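Local coordinates for fusolin (Unidentified entomopoxvirus, PDB 4YN2), which forms the crystalline spindles of an entomopoxvirus that enhance virulence, and probably acts on chitin through a lytic polysaccharide monooxygenase-like domain, at residues 1-5 against 64-68; 176-182 against 191-195. One frame throughout, in Å; residues are numbered along the deposited sequence.

Contact 1 and contact 2 lie on the two outermost strands of one antiparallel sheet, 2-6 and 178-180, with strands 129-138 and 191-200 between them; their centres are about 16 Å apart, and they do not touch. Contact 1 ties the N-terminal strand to a turn outside the sheet: H1 binds the zinc ion, a carboxylate holds the far side of its ring, and a water bridges the backbones. Contact 2 is the pairing of neighbouring strands within the sheet, richer in apolar contacts. Both are partly buried, but all the exposed residues that touch belong to contact 2, namely P177, P180, R181, L182 and L191, whereas V192, Y193 and F195 are buried on the inner strand.

Contact 1: 1-5 against 64-68; sequences HGYMS and QDNEY. With ZN (zinc ion), chain C.
This is a polar contact between H1, with the N-terminal strand 2-6 that follows it, and the type I turn Q64-E67 after helix 51-63. The H1 ring is held at two nitrogens: ND1 binds the zinc ion, as does the terminal N, while NE2 gives a hydrogen bond to E67 OE1 at 2.7 Å. OE1 lies near the ring plane, but is itself met on its anti side, with ring and carboxylate planes 61° apart. CG of E67 sits anti to the backbone N (chi1 -161°), and the extended chain runs alongside the imidazole, which the carboxylate probably polarises and helps fix in rotation. One residue on, G2 N bonds to N66 O at 3.0 Å, on a lone pair. Glycine suits this place because a CB would press on the preceding carbonyl. A water donates to both G2 O and D65 O and accepts from Y68 N, bridging strand and turn. Farther along the strand, N66 CB meets the edge of the Y3 ring, 4.0 Å from CD2, while N66 ND2 is hydrogen-bonded to T139 OG1. With H142 completing the protein ligands of the zinc ion, the arrangement matches the histidine brace of lytic polysaccharide monooxygenases, which normally carries copper.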
loop_
_atom_site.group_PDB
_atom_site.type_symbol
_atom_site.label_atom_id
_atom_site.label_comp_id
_atom_site.label_asym_id
_atom_site.label_seq_id
_atom_site.Cartn_x
_atom_site.Cartn_y
_atom_site.Cartn_z
ATOM N N HIS A 1 -2.576 -1.316 19.497
ATOM C CA HIS A 1 -3.486 -1.261 18.373
ATOM C C HIS A 1 -3.282 0.024 17.624
ATOM O O HIS A 1 -2.880 1.030 18.204
ATOM C CB HIS A 1 -4.946 -1.373 18.846
ATOM C CG HIS A 1 -5.350 -2.762 19.186
ATOM N ND1 HIS A 1 -4.595 -3.541 20.030
ATOM C CD2 HIS A 1 -6.421 -3.476 18.769
ATOM C CE1 HIS A 1 -5.220 -4.703 20.102
ATOM N NE2 HIS A 1 -6.352 -4.685 19.400
ATOM N N GLY A 2 -3.594 -0.009 16.345
ATOM C CA GLY A 2 -3.501 1.162 15.501
ATOM C C GLY A 2 -3.246 0.803 14.061
ATOM O O GLY A 2 -3.384 -0.355 13.661
ATOM N N TYR A 3 -2.907 1.804 13.283
ATOM C CA TYR A 3 -2.661 1.635 11.853
ATOM C C TYR A 3 -1.795 2.745 11.328
ATOM O O TYR A 3 -1.709 3.811 11.938
ATOM C CB TYR A 3 -3.995 1.621 11.073
ATOM C CG TYR A 3 -4.897 2.788 11.412
ATOM C CD1 TYR A 3 -4.731 4.025 10.800
ATOM C CD2 TYR A 3 -5.887 2.668 12.375
ATOM C CE1 TYR A 3 -5.515 5.117 11.154
ATOM C CE2 TYR A 3 -6.671 3.756 12.745
ATOM C CZ TYR A 3 -6.477 4.983 12.135
ATOM O OH TYR A 3 -7.265 6.059 12.457
ATOM N N MET A 4 -1.196 2.511 10.173
ATOM C CA MET A 4 -0.416 3.521 9.473
ATOM C C MET A 4 -1.355 4.592 8.924
ATOM O O MET A 4 -2.279 4.263 8.192
ATOM C CB MET A 4 0.403 2.885 8.333
ATOM C CG MET A 4 1.694 2.283 8.795
ATOM S SD MET A 4 2.856 3.501 9.476
ATOM C CE MET A 4 3.096 4.539 8.087
ATOM N N SER A 5 -1.153 5.853 9.313
ATOM C CA SER A 5 -1.990 6.970 8.876
ATOM C C SER A 5 -1.289 7.754 7.805
ATOM O O SER A 5 -1.973 8.294 6.934
ATOM C CB SER A 5 -2.374 7.873 10.049
ATOM O OG SER A 5 -1.284 8.087 10.927
ATOM N N GLN A 64 -12.015 -3.882 11.807
ATOM C CA GLN A 64 -10.812 -4.155 12.579
ATOM C C GLN A 64 -9.554 -3.584 11.916
ATOM O O GLN A 64 -8.507 -4.202 12.008
ATOM C CB GLN A 64 -10.658 -5.668 12.772
ATOM C CG GLN A 64 -11.814 -6.342 13.476
ATOM C CD GLN A 64 -12.041 -5.783 14.844
ATOM O OE1 GLN A 64 -12.966 -5.013 15.061
ATOM N NE2 GLN A 64 -11.172 -6.116 15.780
ATOM N N ASP A 65 -9.622 -2.366 11.365
ATOM C CA ASP A 65 -8.488 -1.698 10.697
ATOM C C ASP A 65 -7.321 -1.416 11.649
ATOM O O ASP A 65 -6.164 -1.436 11.210
ATOM C CB ASP A 65 -8.938 -0.400 10.007
ATOM C CG ASP A 65 -9.668 0.638 10.861
ATOM O OD1 ASP A 65 -9.796 0.424 12.091
ATOM O OD2 ASP A 65 -10.107 1.666 10.295
ATOM N N ASN A 66 -7.606 -1.246 12.951
ATOM C CA ASN A 66 -6.574 -1.034 13.970
ATOM C C ASN A 66 -6.096 -2.359 14.625
ATOM O O ASN A 66 -5.298 -2.304 15.554
ATOM C CB ASN A 66 -7.054 -0.064 15.054
ATOM C CG ASN A 66 -8.152 -0.593 15.949
ATOM O OD1 ASN A 66 -8.922 -1.472 15.571
ATOM N ND2 ASN A 66 -8.248 -0.073 17.158
ATOM N N GLU A 67 -6.582 -3.534 14.164
ATOM C CA GLU A 67 -6.191 -4.815 14.733
ATOM C C GLU A 67 -5.722 -5.805 13.641
ATOM O O GLU A 67 -6.074 -6.983 13.664
ATOM C CB GLU A 67 -7.328 -5.409 15.578
ATOM C CG GLU A 67 -6.845 -6.481 16.550
ATOM C CD GLU A 67 -7.916 -7.018 17.470
ATOM O OE1 GLU A 67 -7.810 -6.798 18.698
ATOM O OE2 GLU A 67 -8.884 -7.621 16.958
ATOM N N TYR A 68 -4.847 -5.345 12.737
ATOM C CA TYR A 68 -4.211 -6.221 11.744
ATOM C C TYR A 68 -3.013 -6.727 12.469
ATOM O O TYR A 68 -1.936 -6.151 12.386
ATOM C CB TYR A 68 -3.891 -5.490 10.437
ATOM C CG TYR A 68 -5.059 -5.489 9.477
ATOM C CD1 TYR A 68 -6.344 -5.191 9.913
ATOM C CD2 TYR A 68 -4.904 -5.911 8.162
ATOM C CE1 TYR A 68 -7.439 -5.261 9.051
ATOM C CE2 TYR A 68 -5.984 -5.957 7.283
ATOM C CZ TYR A 68 -7.250 -5.614 7.727
ATOM O OH TYR A 68 -8.315 -5.669 6.854
HETATM ZN ZN ZN C . -3.141 -2.699 21.014
HETATM O O HOH W 1 -3.767 -2.430 12.057
#

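Contact 2: 176-182 against 191-195; sequences VPLDPRL and LVYRF
P180 O is gripped by two nitrogens of R194, NH2 at 2.7 Å and NE at 3.2 Å, in a side-on clasp across the beta hairpin of strands 178-180 and 191-200. The oxygen lies close to the guanidinium plane, and the NH2 bond is the straighter of the two. A bend at chi3 (-70°) turns the guanidinium back toward the edge strand. L182 CD2 covers the centre of one face at 3.7 Å from R194 CZ, and D179 lies over the other; no N-H of R194 points at its carboxylate, whose OD2 lies well out of the guanidinium plane, though the opposite charges probably attract. NH1 makes a salt bridge to E133, so arginine suits a place where one flat group must serve a carbonyl, an acid and a leucine together.

D179 and V192 form the hydrogen-bonded antiparallel pair, D179 N to V192 O at 2.7 Å and V192 N to D179 O at 2.9 Å. The axes of the short segments 178-180 and 191-195 nevertheless run at 114° to each other, far from a flat antiparallel ladder. P177 and P180 flank L178 and D179; lacking an N-H, neither can donate a backbone bond, which is consistent with so short a strand.

L178 CD1 lies over one face of the Y193 ring, a CH-pi contact, and also touches L191 CB at 3.6 Å. Y193 OH is held by E143. Further along, V176 meets the buried F195, whose ring also packs against Y147 and Y172: V176 CG2 lies over its face, 4.0 Å from the ring centroid, while CG1 touches F195 CD1 at 3.5 Å.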
loop_
_atom_site.group_PDB
_atom_site.type_symbol
_atom_site.label_atom_id
_atom_site.label_comp_id
_atom_site.label_asym_id
_atom_site.label_seq_id
_atom_site.Cartn_x
_atom_site.Cartn_y
_atom_site.Cartn_z
ATOM N N VAL A 176 10.625 4.255 18.331
ATOM C CA VAL A 176 10.158 5.519 17.780
ATOM C C VAL A 176 9.566 6.396 18.889
ATOM O O VAL A 176 8.858 5.886 19.753
ATOM C CB VAL A 176 9.103 5.154 16.688
ATOM C CG1 VAL A 176 8.245 6.335 16.275
ATOM C CG2 VAL A 176 9.777 4.514 15.474
ATOM N N PRO A 177 9.752 7.725 18.828
ATOM C CA PRO A 177 9.151 8.586 19.856
ATOM C C PRO A 177 7.653 8.800 19.672
ATOM O O PRO A 177 7.156 8.891 18.544
ATOM C CB PRO A 177 9.893 9.901 19.665
ATOM C CG PRO A 177 10.184 9.942 18.231
ATOM C CD PRO A 177 10.555 8.523 17.880
ATOM N N LEU A 178 6.940 8.888 20.796
ATOM C CA LEU A 178 5.524 9.224 20.832
ATOM C C LEU A 178 5.475 10.747 20.841
ATOM O O LEU A 178 5.981 11.354 21.779
ATOM C CB LEU A 178 4.872 8.603 22.073
ATOM C CG LEU A 178 3.394 8.835 22.265
ATOM C CD1 LEU A 178 2.576 8.132 21.182
ATOM C CD2 LEU A 178 2.967 8.363 23.651
ATOM N N ASP A 179 4.980 11.365 19.764
ATOM C CA ASP A 179 5.016 12.819 19.594
ATOM C C ASP A 179 3.659 13.434 19.300
ATOM O O ASP A 179 2.749 12.732 18.850
ATOM C CB ASP A 179 5.933 13.165 18.404
ATOM C CG ASP A 179 7.429 13.017 18.611
ATOM O OD1 ASP A 179 7.920 13.383 19.712
ATOM O OD2 ASP A 179 8.133 12.714 17.622
ATOM N N PRO A 180 3.530 14.778 19.434
ATOM C CA PRO A 180 2.278 15.429 19.027
ATOM C C PRO A 180 2.053 15.308 17.522
ATOM O O PRO A 180 3.020 15.278 16.752
ATOM C CB PRO A 180 2.499 16.903 19.415
ATOM C CG PRO A 180 3.634 16.901 20.359
ATOM C CD PRO A 180 4.501 15.776 19.926
ATOM N N ARG A 181 0.794 15.283 17.102
ATOM C CA ARG A 181 0.462 15.250 15.677
ATOM C C ARG A 181 0.841 16.545 15.023
ATOM O O ARG A 181 0.721 17.600 15.646
ATOM C CB ARG A 181 -1.050 15.059 15.443
ATOM C CG ARG A 181 -1.586 13.678 15.733
ATOM C CD ARG A 181 -3.076 13.608 15.451
ATOM N NE ARG A 181 -3.857 14.411 16.396
ATOM C CZ ARG A 181 -5.178 14.571 16.356
ATOM N NH1 ARG A 181 -5.900 13.966 15.420
ATOM N NH2 ARG A 181 -5.791 15.317 17.270
ATOM N N LEU A 182 1.222 16.493 13.760
ATOM C CA LEU A 182 1.479 17.705 12.999
ATOM C C LEU A 182 0.149 18.234 12.451
ATOM O O LEU A 182 -0.829 17.479 12.407
ATOM C CB LEU A 182 2.442 17.417 11.850
ATOM C CG LEU A 182 3.805 16.874 12.235
ATOM C CD1 LEU A 182 4.611 16.592 11.000
ATOM C CD2 LEU A 182 4.546 17.849 13.136
ATOM N N LEU A 191 -1.816 11.419 20.256
ATOM C CA LEU A 191 -0.354 11.357 20.086
ATOM C C LEU A 191 -0.054 10.338 19.012
ATOM O O LEU A 191 -0.871 9.445 18.794
ATOM C CB LEU A 191 0.344 10.960 21.391
ATOM C CG LEU A 191 0.292 11.967 22.526
ATOM C CD1 LEU A 191 0.737 11.322 23.830
ATOM C CD2 LEU A 191 1.162 13.181 22.237
ATOM N N VAL A 192 1.103 10.449 18.351
ATOM C CA VAL A 192 1.458 9.546 17.252
ATOM C C VAL A 192 2.899 9.099 17.325
ATOM O O VAL A 192 3.758 9.788 17.881
ATOM C CB VAL A 192 1.200 10.204 15.868
ATOM C CG1 VAL A 192 -0.289 10.289 15.567
ATOM C CG2 VAL A 192 1.841 11.582 15.773
ATOM N N TYR A 193 3.171 7.968 16.690
ATOM C CA TYR A 193 4.533 7.484 16.528
ATOM C C TYR A 193 4.972 7.985 15.179
ATOM O O TYR A 193 4.451 7.525 14.166
ATOM C CB TYR A 193 4.610 5.975 16.652
ATOM C CG TYR A 193 4.364 5.499 18.058
ATOM C CD1 TYR A 193 5.369 5.550 19.017
ATOM C CD2 TYR A 193 3.128 4.993 18.437
ATOM C CE1 TYR A 193 5.151 5.100 20.315
ATOM C CE2 TYR A 193 2.902 4.527 19.726
ATOM C CZ TYR A 193 3.922 4.565 20.660
ATOM O OH TYR A 193 3.671 4.158 21.945
ATOM N N ARG A 194 5.822 9.017 15.171
ATOM C CA ARG A 194 6.312 9.686 13.965
ATOM C C ARG A 194 7.771 9.364 13.791
ATOM O O ARG A 194 8.538 9.538 14.737
ATOM C CB ARG A 194 6.125 11.213 14.082
ATOM C CG ARG A 194 4.876 11.750 13.442
ATOM C CD ARG A 194 4.947 13.253 13.229
ATOM N NE ARG A 194 4.895 14.063 14.455
ATOM C CZ ARG A 194 5.832 14.915 14.887
ATOM N NH1 ARG A 194 6.984 15.044 14.238
ATOM N NH2 ARG A 194 5.632 15.623 15.989
ATOM N N PHE A 195 8.178 8.908 12.606
ATOM C CA PHE A 195 9.568 8.513 12.429
ATOM C C PHE A 195 10.033 8.708 11.000
ATOM O O PHE A 195 9.315 8.387 10.053
ATOM C CB PHE A 195 9.794 7.057 12.895
ATOM C CG PHE A 195 8.830 6.010 12.380
ATOM C CD1 PHE A 195 7.517 5.971 12.822
ATOM C CD2 PHE A 195 9.275 4.973 11.576
ATOM C CE1 PHE A 195 6.642 4.988 12.378
ATOM C CE2 PHE A 195 8.397 3.981 11.142
ATOM C CZ PHE A 195 7.086 4.000 11.535
#